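Side-chain contacts in tyrocidine synthase 2 (PDB 6TA8), which is a large multidomain synthetase of the nonribosomal family, represented here by a condensation domain of mixed beta sheets and flanking helices: residues A234-D239 against K290-T295; V436-L441 against K446-L451; K248-L253 against S415-L420. One frame throughout, in Å; residues are numbered along the deposited sequence.

Interaction 1 (A234-D239 against K290-T295); sequences AALPTD and KDWAHT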
ATOM      1  N   ALA A 234       2.733  25.812  -0.480  1.00 81.75           N
ATOM      2  CA  ALA A 234       1.469  26.490  -0.215  1.00 80.77           C
ATOM      3  C   ALA A 234       0.594  25.527   0.574  1.00 77.38           C
ATOM      4  O   ALA A 234       0.127  24.523   0.026  1.00 75.16           O
ATOM      5  CB  ALA A 234       0.786  26.925  -1.510  1.00 78.56           C
ATOM      6  N   ALA A 235       0.389  25.822   1.857  1.00 75.91           N
ATOM      7  CA  ALA A 235      -0.418  24.955   2.707  1.00 64.00           C
ATOM      8  C   ALA A 235      -1.833  24.821   2.158  1.00 56.19           C
ATOM      9  O   ALA A 235      -2.436  25.794   1.695  1.00 60.06           O
ATOM     10  CB  ALA A 235      -0.452  25.499   4.136  1.00 64.96           C
ATOM     11  N   LEU A 236      -2.357  23.597   2.208  1.00 49.21           N
ATOM     12  CA  LEU A 236      -3.671  23.304   1.647  1.00 55.00           C
ATOM     13  C   LEU A 236      -4.746  23.724   2.648  1.00 58.14           C
ATOM     14  O   LEU A 236      -4.588  23.497   3.854  1.00 53.57           O
ATOM     15  CB  LEU A 236      -3.768  21.813   1.291  1.00 53.91           C
ATOM     16  CG  LEU A 236      -4.941  21.312   0.441  1.00 62.68           C
ATOM     17  CD1 LEU A 236      -4.617  19.949  -0.160  1.00 54.09           C
ATOM     18  CD2 LEU A 236      -6.179  21.224   1.254  1.00 58.88           C
ATOM     19  N   PRO A 237      -5.823  24.366   2.197  1.00 50.67           N
ATOM     20  CA  PRO A 237      -6.821  24.888   3.140  1.00 47.80           C
ATOM     21  C   PRO A 237      -7.647  23.779   3.776  1.00 52.86           C
ATOM     22  O   PRO A 237      -8.033  22.812   3.117  1.00 59.08           O
ATOM     23  CB  PRO A 237      -7.694  25.801   2.264  1.00 50.88           C
ATOM     24  CG  PRO A 237      -7.474  25.327   0.860  1.00 55.46           C
ATOM     25  CD  PRO A 237      -6.039  24.863   0.828  1.00 51.68           C
ATOM     26  N   THR A 238      -7.929  23.933   5.067  1.00 54.44           N
ATOM     27  CA  THR A 238      -8.827  23.037   5.781  1.00 50.21           C
ATOM     28  C   THR A 238     -10.040  23.808   6.288  1.00 46.31           C
ATOM     29  O   THR A 238      -9.975  25.018   6.522  1.00 52.80           O
ATOM     30  CB  THR A 238      -8.128  22.342   6.960  1.00 47.55           C
ATOM     31  OG1 THR A 238      -7.767  23.309   7.955  1.00 44.10           O
ATOM     32  CG2 THR A 238      -6.883  21.614   6.488  1.00 52.67           C
ATOM     33  N   ASP A 239     -11.157  23.094   6.454  1.00 50.42           N
ATOM     34  CA  ASP A 239     -12.348  23.732   7.008  1.00 50.64           C
ATOM     35  C   ASP A 239     -12.123  24.137   8.459  1.00 46.43           C
ATOM     36  O   ASP A 239     -12.586  25.200   8.890  1.00 45.11           O
ATOM     37  CB  ASP A 239     -13.556  22.804   6.891  1.00 51.90           C
ATOM     38  CG  ASP A 239     -14.020  22.625   5.458  1.00 50.86           C
ATOM     39  OD1 ASP A 239     -13.915  23.589   4.672  1.00 53.36           O
ATOM     40  OD2 ASP A 239     -14.492  21.519   5.120  1.00 56.58           O
ATOM     41  N   LYS A 290      -6.507  22.325  -8.086  1.00 61.01           N
ATOM     42  CA  LYS A 290      -6.544  23.701  -8.570  1.00 62.01           C
ATOM     43  C   LYS A 290      -7.960  24.262  -8.527  1.00 56.45           C
ATOM     44  O   LYS A 290      -8.181  25.383  -8.056  1.00 60.37           O
ATOM     45  CB  LYS A 290      -5.976  23.774  -9.988  1.00 56.69           C
ATOM     46  CG  LYS A 290      -6.041  25.159 -10.609  1.00 56.55           C
ATOM     47  CD  LYS A 290      -5.454  25.165 -12.011  1.00 67.91           C
ATOM     48  CE  LYS A 290      -5.577  26.537 -12.653  1.00 69.14           C
ATOM     49  NZ  LYS A 290      -4.873  27.586 -11.865  1.00 67.14           N
ATOM     50  N   ASP A 291      -8.936  23.496  -9.015  1.00 55.13           N
ATOM     51  CA  ASP A 291     -10.324  23.943  -8.971  1.00 63.14           C
ATOM     52  C   ASP A 291     -10.915  23.891  -7.570  1.00 60.35           C
ATOM     53  O   ASP A 291     -11.988  24.463  -7.349  1.00 71.74           O
ATOM     54  CB  ASP A 291     -11.180  23.098  -9.915  1.00 62.45           C
ATOM     55  CG  ASP A 291     -11.128  23.591 -11.344  1.00 66.21           C
ATOM     56  OD1 ASP A 291     -11.435  24.780 -11.574  1.00 74.58           O
ATOM     57  OD2 ASP A 291     -10.781  22.792 -12.238  1.00 72.22           O
ATOM     58  N   TRP A 292     -10.246  23.232  -6.626  1.00 57.58           N
ATOM     59  CA  TRP A 292     -10.768  23.033  -5.279  1.00 63.52           C
ATOM     60  C   TRP A 292     -10.094  23.932  -4.250  1.00 60.02           C
ATOM     61  O   TRP A 292     -10.778  24.608  -3.476  1.00 60.54           O
ATOM     62  CB  TRP A 292     -10.612  21.559  -4.882  1.00 55.85           C
ATOM     63  CG  TRP A 292     -11.049  21.244  -3.490  1.00 48.57           C
ATOM     64  CD1 TRP A 292     -12.329  21.193  -3.022  1.00 51.73           C
ATOM     65  CD2 TRP A 292     -10.205  20.918  -2.384  1.00 52.07           C
ATOM     66  NE1 TRP A 292     -12.333  20.861  -1.689  1.00 55.74           N
ATOM     67  CE2 TRP A 292     -11.041  20.687  -1.273  1.00 55.54           C
ATOM     68  CE3 TRP A 292      -8.825  20.802  -2.225  1.00 48.64           C
ATOM     69  CZ2 TRP A 292     -10.540  20.349  -0.024  1.00 46.44           C
ATOM     70  CZ3 TRP A 292      -8.335  20.463  -0.996  1.00 52.95           C
ATOM     71  CH2 TRP A 292      -9.187  20.242   0.096  1.00 55.17           C
ATOM     72  N   ALA A 293      -8.763  23.957  -4.226  1.00 59.50           N
ATOM     73  CA  ALA A 293      -8.019  24.780  -3.284  1.00 58.31           C
ATOM     74  C   ALA A 293      -7.507  26.075  -3.900  1.00 63.23           C
ATOM     75  O   ALA A 293      -6.921  26.893  -3.184  1.00 63.58           O
ATOM     76  CB  ALA A 293      -6.847  23.985  -2.700  1.00 58.59           C
ATOM     77  N   HIS A 294      -7.714  26.276  -5.203  1.00 59.81           N
ATOM     78  CA  HIS A 294      -7.285  27.487  -5.906  1.00 64.58           C
ATOM     79  C   HIS A 294      -5.779  27.703  -5.769  1.00 64.99           C
ATOM     80  O   HIS A 294      -5.311  28.766  -5.356  1.00 68.67           O
ATOM     81  CB  HIS A 294      -8.070  28.711  -5.423  1.00 75.16           C
ATOM     82  CG  HIS A 294      -9.544  28.608  -5.661  1.00 72.09           C
ATOM     83  ND1 HIS A 294     -10.449  28.401  -4.643  1.00 69.28           N
ATOM     84  CD2 HIS A 294     -10.270  28.673  -6.802  1.00 71.55           C
ATOM     85  CE1 HIS A 294     -11.670  28.349  -5.146  1.00 69.65           C
ATOM     86  NE2 HIS A 294     -11.589  28.511  -6.454  1.00 71.63           N
ATOM     87  N   THR A 295      -5.019  26.674  -6.123  1.00 67.21           N
ATOM     88  CA  THR A 295      -3.565  26.706  -6.116  1.00 67.57           C
ATOM     89  C   THR A 295      -3.043  26.506  -7.534  1.00 63.36           C
ATOM     90  O   THR A 295      -3.807  26.325  -8.485  1.00 67.35           O
ATOM     91  CB  THR A 295      -2.994  25.633  -5.182  1.00 67.32           C
ATOM     92  OG1 THR A 295      -3.083  24.351  -5.817  1.00 62.94           O
ATOM     93  CG2 THR A 295      -3.760  25.598  -3.869  1.00 68.88           C
TER

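Interaction 2 (V436-L441 against K446-L451); sequences VGYSRL and KTIASL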
ATOM      1  N   VAL A 436     -10.968   8.816  -1.041  1.00 45.57           N
ATOM      2  CA  VAL A 436     -10.249   9.904  -0.388  1.00 42.55           C
ATOM      3  C   VAL A 436     -10.490   9.797   1.112  1.00 45.70           C
ATOM      4  O   VAL A 436     -11.639   9.867   1.567  1.00 40.88           O
ATOM      5  CB  VAL A 436     -10.688  11.279  -0.914  1.00 42.52           C
ATOM      6  CG1 VAL A 436      -9.839  12.380  -0.294  1.00 37.07           C
ATOM      7  CG2 VAL A 436     -10.600  11.319  -2.433  1.00 48.95           C
ATOM      8  N   GLY A 437      -9.412   9.629   1.874  1.00 46.12           N
ATOM      9  CA  GLY A 437      -9.494   9.540   3.320  1.00 42.39           C
ATOM     10  C   GLY A 437      -9.179  10.880   3.961  1.00 44.28           C
ATOM     11  O   GLY A 437      -8.182  11.523   3.625  1.00 45.44           O
ATOM     12  N   TYR A 438     -10.040  11.288   4.890  1.00 45.44           N
ATOM     13  CA  TYR A 438      -9.904  12.567   5.570  1.00 41.06           C
ATOM     14  C   TYR A 438     -10.362  12.419   7.014  1.00 45.18           C
ATOM     15  O   TYR A 438     -10.950  11.407   7.403  1.00 47.47           O
ATOM     16  CB  TYR A 438     -10.708  13.667   4.863  1.00 43.70           C
ATOM     17  CG  TYR A 438     -12.206  13.470   4.939  1.00 41.05           C
ATOM     18  CD1 TYR A 438     -12.861  12.621   4.057  1.00 39.18           C
ATOM     19  CD2 TYR A 438     -12.967  14.130   5.897  1.00 50.36           C
ATOM     20  CE1 TYR A 438     -14.228  12.435   4.125  1.00 45.70           C
ATOM     21  CE2 TYR A 438     -14.335  13.950   5.975  1.00 48.70           C
ATOM     22  CZ  TYR A 438     -14.960  13.103   5.085  1.00 48.28           C
ATOM     23  OH  TYR A 438     -16.322  12.920   5.157  1.00 46.95           O
ATOM     24  N   SER A 439     -10.085  13.447   7.811  1.00 46.83           N
ATOM     25  CA  SER A 439     -10.548  13.519   9.191  1.00 47.10           C
ATOM     26  C   SER A 439     -11.723  14.483   9.274  1.00 46.45           C
ATOM     27  O   SER A 439     -11.671  15.584   8.714  1.00 43.46           O
ATOM     28  CB  SER A 439      -9.426  13.974  10.126  1.00 51.80           C
ATOM     29  OG  SER A 439      -9.905  14.137  11.451  1.00 47.47           O
ATOM     30  N   ARG A 440     -12.783  14.067   9.972  1.00 43.35           N
ATOM     31  CA  ARG A 440     -13.982  14.892  10.052  1.00 39.91           C
ATOM     32  C   ARG A 440     -13.775  16.134  10.909  1.00 46.01           C
ATOM     33  O   ARG A 440     -14.585  17.065  10.832  1.00 50.64           O
ATOM     34  CB  ARG A 440     -15.155  14.070  10.590  1.00 44.49           C
ATOM     35  CG  ARG A 440     -14.943  13.509  11.984  1.00 42.32           C
ATOM     36  CD  ARG A 440     -16.163  12.730  12.446  1.00 45.03           C
ATOM     37  NE  ARG A 440     -17.388  13.511  12.300  1.00 45.07           N
ATOM     38  CZ  ARG A 440     -17.891  14.296  13.247  1.00 44.20           C
ATOM     39  NH1 ARG A 440     -17.277  14.405  14.417  1.00 40.19           N
ATOM     40  NH2 ARG A 440     -19.009  14.974  13.025  1.00 34.61           N
ATOM     41  N   LEU A 441     -12.717  16.172  11.716  1.00 43.16           N
ATOM     42  CA  LEU A 441     -12.406  17.356  12.507  1.00 37.18           C
ATOM     43  C   LEU A 441     -11.673  18.422  11.705  1.00 45.34           C
ATOM     44  O   LEU A 441     -11.417  19.509  12.237  1.00 48.01           O
ATOM     45  CB  LEU A 441     -11.578  16.972  13.736  1.00 38.29           C
ATOM     46  CG  LEU A 441     -11.944  15.681  14.472  1.00 47.94           C
ATOM     47  CD1 LEU A 441     -11.103  15.550  15.730  1.00 51.08           C
ATOM     48  CD2 LEU A 441     -13.428  15.630  14.812  1.00 47.49           C
ATOM     49  N   LYS A 446     -18.913  17.806   2.623  1.00 54.23           N
ATOM     50  CA  LYS A 446     -19.252  18.596   1.446  1.00 51.11           C
ATOM     51  C   LYS A 446     -18.007  19.196   0.804  1.00 51.14           C
ATOM     52  O   LYS A 446     -17.923  19.289  -0.426  1.00 49.53           O
ATOM     53  CB  LYS A 446     -20.245  19.699   1.823  1.00 49.38           C
ATOM     54  CG  LYS A 446     -21.711  19.262   1.882  1.00 59.17           C
ATOM     55  CD  LYS A 446     -21.969  18.228   2.974  1.00 62.32           C
ATOM     56  CE  LYS A 446     -21.527  18.730   4.341  1.00 57.21           C
ATOM     57  NZ  LYS A 446     -21.214  17.607   5.270  1.00 58.54           N
ATOM     58  N   THR A 447     -17.034  19.607   1.620  1.00 47.42           N
ATOM     59  CA  THR A 447     -15.777  20.117   1.080  1.00 49.08           C
ATOM     60  C   THR A 447     -14.989  19.012   0.387  1.00 52.50           C
ATOM     61  O   THR A 447     -14.348  19.247  -0.644  1.00 54.51           O
ATOM     62  CB  THR A 447     -14.944  20.748   2.195  1.00 55.03           C
ATOM     63  OG1 THR A 447     -15.727  21.735   2.878  1.00 55.94           O
ATOM     64  CG2 THR A 447     -13.691  21.404   1.629  1.00 49.55           C
ATOM     65  N   ILE A 448     -15.028  17.797   0.937  1.00 52.09           N
ATOM     66  CA  ILE A 448     -14.335  16.678   0.307  1.00 49.51           C
ATOM     67  C   ILE A 448     -15.067  16.240  -0.954  1.00 48.17           C
ATOM     68  O   ILE A 448     -14.441  15.877  -1.957  1.00 58.18           O
ATOM     69  CB  ILE A 448     -14.180  15.520   1.309  1.00 48.20           C
ATOM     70  CG1 ILE A 448     -13.376  15.979   2.527  1.00 48.23           C
ATOM     71  CG2 ILE A 448     -13.507  14.325   0.649  1.00 45.92           C
ATOM     72  CD1 ILE A 448     -12.004  16.517   2.180  1.00 45.83           C
ATOM     73  N   ALA A 449     -16.403  16.271  -0.929  1.00 46.10           N
ATOM     74  CA  ALA A 449     -17.174  15.881  -2.106  1.00 50.35           C
ATOM     75  C   ALA A 449     -16.924  16.821  -3.278  1.00 50.72           C
ATOM     76  O   ALA A 449     -17.027  16.407  -4.438  1.00 47.28           O
ATOM     77  CB  ALA A 449     -18.665  15.839  -1.771  1.00 47.22           C
ATOM     78  N   SER A 450     -16.599  18.085  -2.999  1.00 46.94           N
ATOM     79  CA  SER A 450     -16.281  19.021  -4.072  1.00 44.72           C
ATOM     80  C   SER A 450     -14.976  18.642  -4.760  1.00 56.48           C
ATOM     81  O   SER A 450     -14.877  18.693  -5.992  1.00 50.89           O
ATOM     82  CB  SER A 450     -16.209  20.443  -3.519  1.00 49.60           C
ATOM     83  OG  SER A 450     -15.815  21.362  -4.523  1.00 52.49           O
ATOM     84  N   LEU A 451     -13.963  18.257  -3.979  1.00 54.73           N
ATOM     85  CA  LEU A 451     -12.695  17.833  -4.565  1.00 50.50           C
ATOM     86  C   LEU A 451     -12.842  16.527  -5.336  1.00 54.64           C
ATOM     87  O   LEU A 451     -12.177  16.337  -6.361  1.00 53.80           O
ATOM     88  CB  LEU A 451     -11.636  17.691  -3.470  1.00 52.12           C
ATOM     89  CG  LEU A 451     -10.271  17.129  -3.872  1.00 49.72           C
ATOM     90  CD1 LEU A 451      -9.609  18.009  -4.918  1.00 53.30           C
ATOM     91  CD2 LEU A 451      -9.375  16.975  -2.651  1.00 44.55           C
TER

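Interaction 3 (K248-L253 against S415-L420); sequences KHTRTL and SERVFL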
ATOM      1  N   LYS A 248      -9.764   7.606  14.807  1.00 43.93           N
ATOM      2  CA  LYS A 248     -11.190   7.403  15.038  1.00 43.37           C
ATOM      3  C   LYS A 248     -12.049   8.415  14.292  1.00 44.30           C
ATOM      4  O   LYS A 248     -13.217   8.131  14.008  1.00 41.18           O
ATOM      5  CB  LYS A 248     -11.494   7.460  16.536  1.00 50.06           C
ATOM      6  CG  LYS A 248     -11.119   8.775  17.199  1.00 54.78           C
ATOM      7  CD  LYS A 248     -11.546   8.796  18.657  1.00 54.40           C
ATOM      8  CE  LYS A 248     -10.913   7.654  19.434  1.00 64.33           C
ATOM      9  NZ  LYS A 248     -11.469   7.543  20.812  1.00 69.69           N
ATOM     10  N   HIS A 249     -11.498   9.581  13.961  1.00 48.49           N
ATOM     11  CA  HIS A 249     -12.226  10.615  13.238  1.00 45.64           C
ATOM     12  C   HIS A 249     -12.051  10.516  11.729  1.00 43.52           C
ATOM     13  O   HIS A 249     -12.418  11.454  11.013  1.00 44.67           O
ATOM     14  CB  HIS A 249     -11.786  12.000  13.719  1.00 41.79           C
ATOM     15  CG  HIS A 249     -11.805  12.156  15.208  1.00 45.86           C
ATOM     16  ND1 HIS A 249     -12.960  12.406  15.915  1.00 47.64           N
ATOM     17  CD2 HIS A 249     -10.809  12.097  16.124  1.00 52.57           C
ATOM     18  CE1 HIS A 249     -12.677  12.495  17.203  1.00 47.45           C
ATOM     19  NE2 HIS A 249     -11.377  12.310  17.356  1.00 53.83           N
ATOM     20  N   THR A 250     -11.505   9.410  11.231  1.00 42.59           N
ATOM     21  CA  THR A 250     -11.238   9.268   9.807  1.00 45.86           C
ATOM     22  C   THR A 250     -12.485   8.788   9.074  1.00 44.02           C
ATOM     23  O   THR A 250     -13.097   7.787   9.459  1.00 47.52           O
ATOM     24  CB  THR A 250     -10.084   8.293   9.574  1.00 43.49           C
ATOM     25  OG1 THR A 250      -8.852   8.902   9.981  1.00 43.46           O
ATOM     26  CG2 THR A 250      -9.992   7.913   8.104  1.00 39.17           C
ATOM     27  N   ARG A 251     -12.857   9.506   8.018  1.00 44.66           N
ATOM     28  CA  ARG A 251     -13.956   9.123   7.148  1.00 46.29           C
ATOM     29  C   ARG A 251     -13.455   9.026   5.713  1.00 47.54           C
ATOM     30  O   ARG A 251     -12.442   9.626   5.346  1.00 51.26           O
ATOM     31  CB  ARG A 251     -15.117  10.121   7.238  1.00 46.51           C
ATOM     32  CG  ARG A 251     -15.708  10.264   8.630  1.00 40.64           C
ATOM     33  CD  ARG A 251     -16.292   8.951   9.122  1.00 39.26           C
ATOM     34  NE  ARG A 251     -17.020   9.113  10.377  1.00 38.55           N
ATOM     35  CZ  ARG A 251     -16.494   8.903  11.579  1.00 40.98           C
ATOM     36  NH1 ARG A 251     -15.229   8.519  11.694  1.00 47.89           N
ATOM     37  NH2 ARG A 251     -17.230   9.075  12.667  1.00 44.60           N
ATOM     38  N   THR A 252     -14.177   8.258   4.901  1.00 47.80           N
ATOM     39  CA  THR A 252     -13.796   8.014   3.515  1.00 51.30           C
ATOM     40  C   THR A 252     -14.954   8.362   2.595  1.00 52.97           C
ATOM     41  O   THR A 252     -16.098   7.975   2.854  1.00 48.35           O
ATOM     42  CB  THR A 252     -13.379   6.554   3.295  1.00 53.52           C
ATOM     43  OG1 THR A 252     -14.505   5.696   3.525  1.00 63.02           O
ATOM     44  CG2 THR A 252     -12.248   6.169   4.237  1.00 51.65           C
ATOM     45  N   LEU A 253     -14.651   9.088   1.522  1.00 50.17           N
ATOM     46  CA  LEU A 253     -15.608   9.408   0.471  1.00 43.10           C
ATOM     47  C   LEU A 253     -15.093   8.808  -0.829  1.00 54.04           C
ATOM     48  O   LEU A 253     -13.985   9.133  -1.270  1.00 46.96           O
ATOM     49  CB  LEU A 253     -15.798  10.920   0.337  1.00 47.01           C
ATOM     50  CG  LEU A 253     -16.858  11.399  -0.659  1.00 55.78           C
ATOM     51  CD1 LEU A 253     -17.610  12.599  -0.108  1.00 56.42           C
ATOM     52  CD2 LEU A 253     -16.235  11.736  -2.000  1.00 52.92           C
ATOM     53  N   SER A 415      -4.623   5.752  16.811  1.00 48.33           N
ATOM     54  CA  SER A 415      -3.474   5.958  15.940  1.00 52.89           C
ATOM     55  C   SER A 415      -3.546   7.322  15.264  1.00 50.17           C
ATOM     56  O   SER A 415      -4.617   7.775  14.851  1.00 52.21           O
ATOM     57  CB  SER A 415      -3.398   4.853  14.887  1.00 49.28           C
ATOM     58  OG  SER A 415      -2.246   4.997  14.077  1.00 55.45           O
ATOM     59  N   GLU A 416      -2.392   7.973  15.146  1.00 54.47           N
ATOM     60  CA  GLU A 416      -2.329   9.325  14.612  1.00 53.34           C
ATOM     61  C   GLU A 416      -2.281   9.310  13.090  1.00 48.67           C
ATOM     62  O   GLU A 416      -1.615   8.468  12.482  1.00 48.90           O
ATOM     63  CB  GLU A 416      -1.105  10.056  15.163  1.00 49.35           C
ATOM     64  CG  GLU A 416      -1.099  10.217  16.678  1.00 54.47           C
ATOM     65  CD  GLU A 416      -0.585   8.983  17.400  1.00 51.79           C
ATOM     66  OE1 GLU A 416      -0.229   7.996  16.723  1.00 46.20           O
ATOM     67  OE2 GLU A 416      -0.537   9.003  18.647  1.00 59.64           O
ATOM     68  N   ARG A 417      -2.995  10.251  12.478  1.00 49.11           N
ATOM     69  CA  ARG A 417      -2.959  10.409  11.031  1.00 50.40           C
ATOM     70  C   ARG A 417      -1.672  11.109  10.616  1.00 49.49           C
ATOM     71  O   ARG A 417      -1.208  12.036  11.285  1.00 52.16           O
ATOM     72  CB  ARG A 417      -4.169  11.207  10.546  1.00 48.02           C
ATOM     73  CG  ARG A 417      -5.487  10.453  10.618  1.00 51.46           C
ATOM     74  CD  ARG A 417      -6.648  11.329  10.173  1.00 49.69           C
ATOM     75  NE  ARG A 417      -6.367  12.008   8.912  1.00 43.73           N
ATOM     76  CZ  ARG A 417      -6.588  11.481   7.712  1.00 47.22           C
ATOM     77  NH1 ARG A 417      -7.095  10.260   7.605  1.00 45.15           N
ATOM     78  NH2 ARG A 417      -6.302  12.173   6.617  1.00 46.08           N
ATOM     79  N   VAL A 418      -1.096  10.657   9.506  1.00 46.05           N
ATOM     80  CA  VAL A 418       0.156  11.208   9.006  1.00 49.11           C
ATOM     81  C   VAL A 418      -0.081  12.209   7.882  1.00 40.58           C
ATOM     82  O   VAL A 418       0.560  13.259   7.839  1.00 46.14           O
ATOM     83  CB  VAL A 418       1.092  10.069   8.550  1.00 53.29           C
ATOM     84  CG1 VAL A 418       2.364  10.634   7.933  1.00 47.91           C
ATOM     85  CG2 VAL A 418       1.422   9.155   9.722  1.00 49.57           C
ATOM     86  N   PHE A 419      -1.005  11.907   6.977  1.00 43.90           N
ATOM     87  CA  PHE A 419      -1.282  12.747   5.822  1.00 40.35           C
ATOM     88  C   PHE A 419      -2.641  13.416   5.968  1.00 45.48           C
ATOM     89  O   PHE A 419      -3.582  12.826   6.512  1.00 55.11           O
ATOM     90  CB  PHE A 419      -1.233  11.930   4.530  1.00 39.90           C
ATOM     91  CG  PHE A 419       0.129  11.393   4.212  1.00 48.77           C
ATOM     92  CD1 PHE A 419       1.112  12.225   3.702  1.00 43.76           C
ATOM     93  CD2 PHE A 419       0.434  10.059   4.432  1.00 50.56           C
ATOM     94  CE1 PHE A 419       2.370  11.737   3.412  1.00 47.10           C
ATOM     95  CE2 PHE A 419       1.691   9.565   4.143  1.00 53.91           C
ATOM     96  CZ  PHE A 419       2.661  10.405   3.632  1.00 56.17           C
ATOM     97  N   LEU A 420      -2.733  14.653   5.478  1.00 40.08           N
ATOM     98  CA  LEU A 420      -3.993  15.384   5.535  1.00 43.05           C
ATOM     99  C   LEU A 420      -5.053  14.746   4.648  1.00 44.89           C
ATOM    100  O   LEU A 420      -6.245  14.796   4.973  1.00 49.73           O
ATOM    101  CB  LEU A 420      -3.762  16.841   5.134  1.00 51.93           C
ATOM    102  CG  LEU A 420      -4.909  17.825   5.346  1.00 53.41           C
ATOM    103  CD1 LEU A 420      -4.431  19.001   6.176  1.00 54.49           C
ATOM    104  CD2 LEU A 420      -5.442  18.295   4.006  1.00 52.65           C
TER

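Interaction 1 (A234-D239 against K290-T295)
Leu-236 presses one methyl against the six-membered ring of Trp-292, and this is where the two segments pack most closely. CD2 lies 3.2 Å from CZ3 of Trp-292 and 3.4 Å from its CH2. Both values are short for carbon pairs, and at this resolution the exact closeness is doubtful. The methyl approaches at the edge of the indole, near the ring plane, so the two side chains do not stack; they meet at about a right angle. CD1 also reaches that rim, 3.8 Å from Trp-292 CZ3, and lies in the ring plane. On the helix side, Trp-292 has CG anti to its backbone N (chi1 177°), which carries the indole out from the last turn of helix 277-293 to the loop 234-239.

Beside this pair, toward solvent, the contact is looser. The pyrrolidine ring of Pro-237 rests on the methyl of Ala-293, with CD 3.7 Å and CG 3.9 Å from CB, ordinary van der Waals spacing, and Pro-237 is itself exposed. Looser again is the Pro-237 carbonyl oxygen, 4.1 Å from Trp-292 CH2, in an oblique position; its hydrogen bond is to the hydroxyl of Tyr-443.

The helix ends at this point: His-294 leaves helical geometry with a positive phi, after a weak backbone bond from its N to Lys-290 O. Trp-292 NE1, on the pyrrole part of the indole, is hydrogen-bonded to Thr-447 O in helix 445-466. Since no hydrogen bond crosses between the segments themselves, their mutual attachment rests on dispersion and burial of apolar carbon, while polar groups of Trp-292 and Pro-237 are anchored to a third part of the chain.

Interaction 2 (V436-L441 against K446-L451)
Ile-448 has the greatest surface buried by this contact, and its closest approach is to the ring of Tyr-438. Its CG1 stands 3.7 Å from the ring centroid and only 12° off the normal, the geometry of a CH-pi contact over the middle of one face. The other branches spread from there: CG2 leans toward the CD1/CE1 side of the ring, 3.9 Å from Tyr-438 CD1, and CD1 of the isoleucine reaches back toward the root, 4.1 Å from Tyr-438 CB. Tyr-438 CG takes the crowded position between backbone N and carbonyl carbon (chi1 67°), which turns one face of the ring to Ile-448. Val-436, two residues earlier on the same side of the strand, adds a lighter touch, its CG1 4.3 Å from Ile-448 CG2.

All three residues are buried and the contact is wholly apolar. Strand 431-439 is hydrogen-bonded to strand 250-256 on one edge and to 421-428 on the other, and Leu-253 and Leu-421 from these neighbours also touch Ile-448. The arrangement is that of an alpha/beta layer: a short connection turns strand 431-439 into helix 445-466, which packs on one face of the mixed sheet.

Interaction 3 (K248-L253 against S415-L420)
Arg-417 crosses Thr-250 at a slant, its CD and NH1 both meeting the hydroxyl, so that one oxygen touches the aliphatic part of the chain as well as the guanidinium. NH1 donates a hydrogen bond to Thr-250 OG1 at 3.3 Å with an N-H...O angle of 151°, a long but fairly straight bond. The oxygen sits near the edge of the guanidinium and tilted 20° from its plane. CD of Arg-417 lies equally close to OG1, 3.3 Å away, and the bend at chi3 (48°) is what brings CD and NH1 to the same atom. Thr-250 CG2 stays 3.8 Å from NH1, adding a modest van der Waals contact. The hydroxyl is also hydrogen-bonded to Gln-247 OE1, so two partners hold it.

NH2 turns to its own loop, where it makes a weak and bent hydrogen bond to Leu-420 O at 3.1 Å. Arg-417 therefore spans the gap from the loop 415-420 to the start of strand 250-256 while making a weak bond within its own loop. Its backbone is hydrogen-bonded to that of Arg-245, and that of Lys-248 to Pro-413, so main-chain links flank the side-chain bridge.

Only 98 Å² is buried between the segments, so this is a small polar bridge near the surface. Arg-417 also touches Ser-439 of strand 431-439, which pairs with strand 250-256, the outermost strand of its sheet. The loop 415-420 leads into strand 421-428, and farther along the outer strand Leu-253 packs against helix 445-466.

How the interactions relate
From the N terminus, the chain first supplies 234-239, then 248-253, and both wait for partners. Interaction 1 closes at 290-295, a 50-residue loop rich in helix; interaction 3 closes later, at 415-420, so the two cross. Interaction 2 follows both in series and is local, with four residues between its segments. Interactions 2 and 3 share the six-stranded sheet, whose neighbouring strands 250-256 and 431-439 place Arg-251 N 2.8 Å from Tyr-438 O. Interaction 1 joins them through helix 445-466, with Asp-239 OD2 2.6 Å from Thr-447 OG1, and touches interaction 3 through Thr-238 CG2 and Leu-420 CD1, 3.6 Å apart. Helices 277-293 and 445-466 are thereby tied to loops and strands distant in sequence.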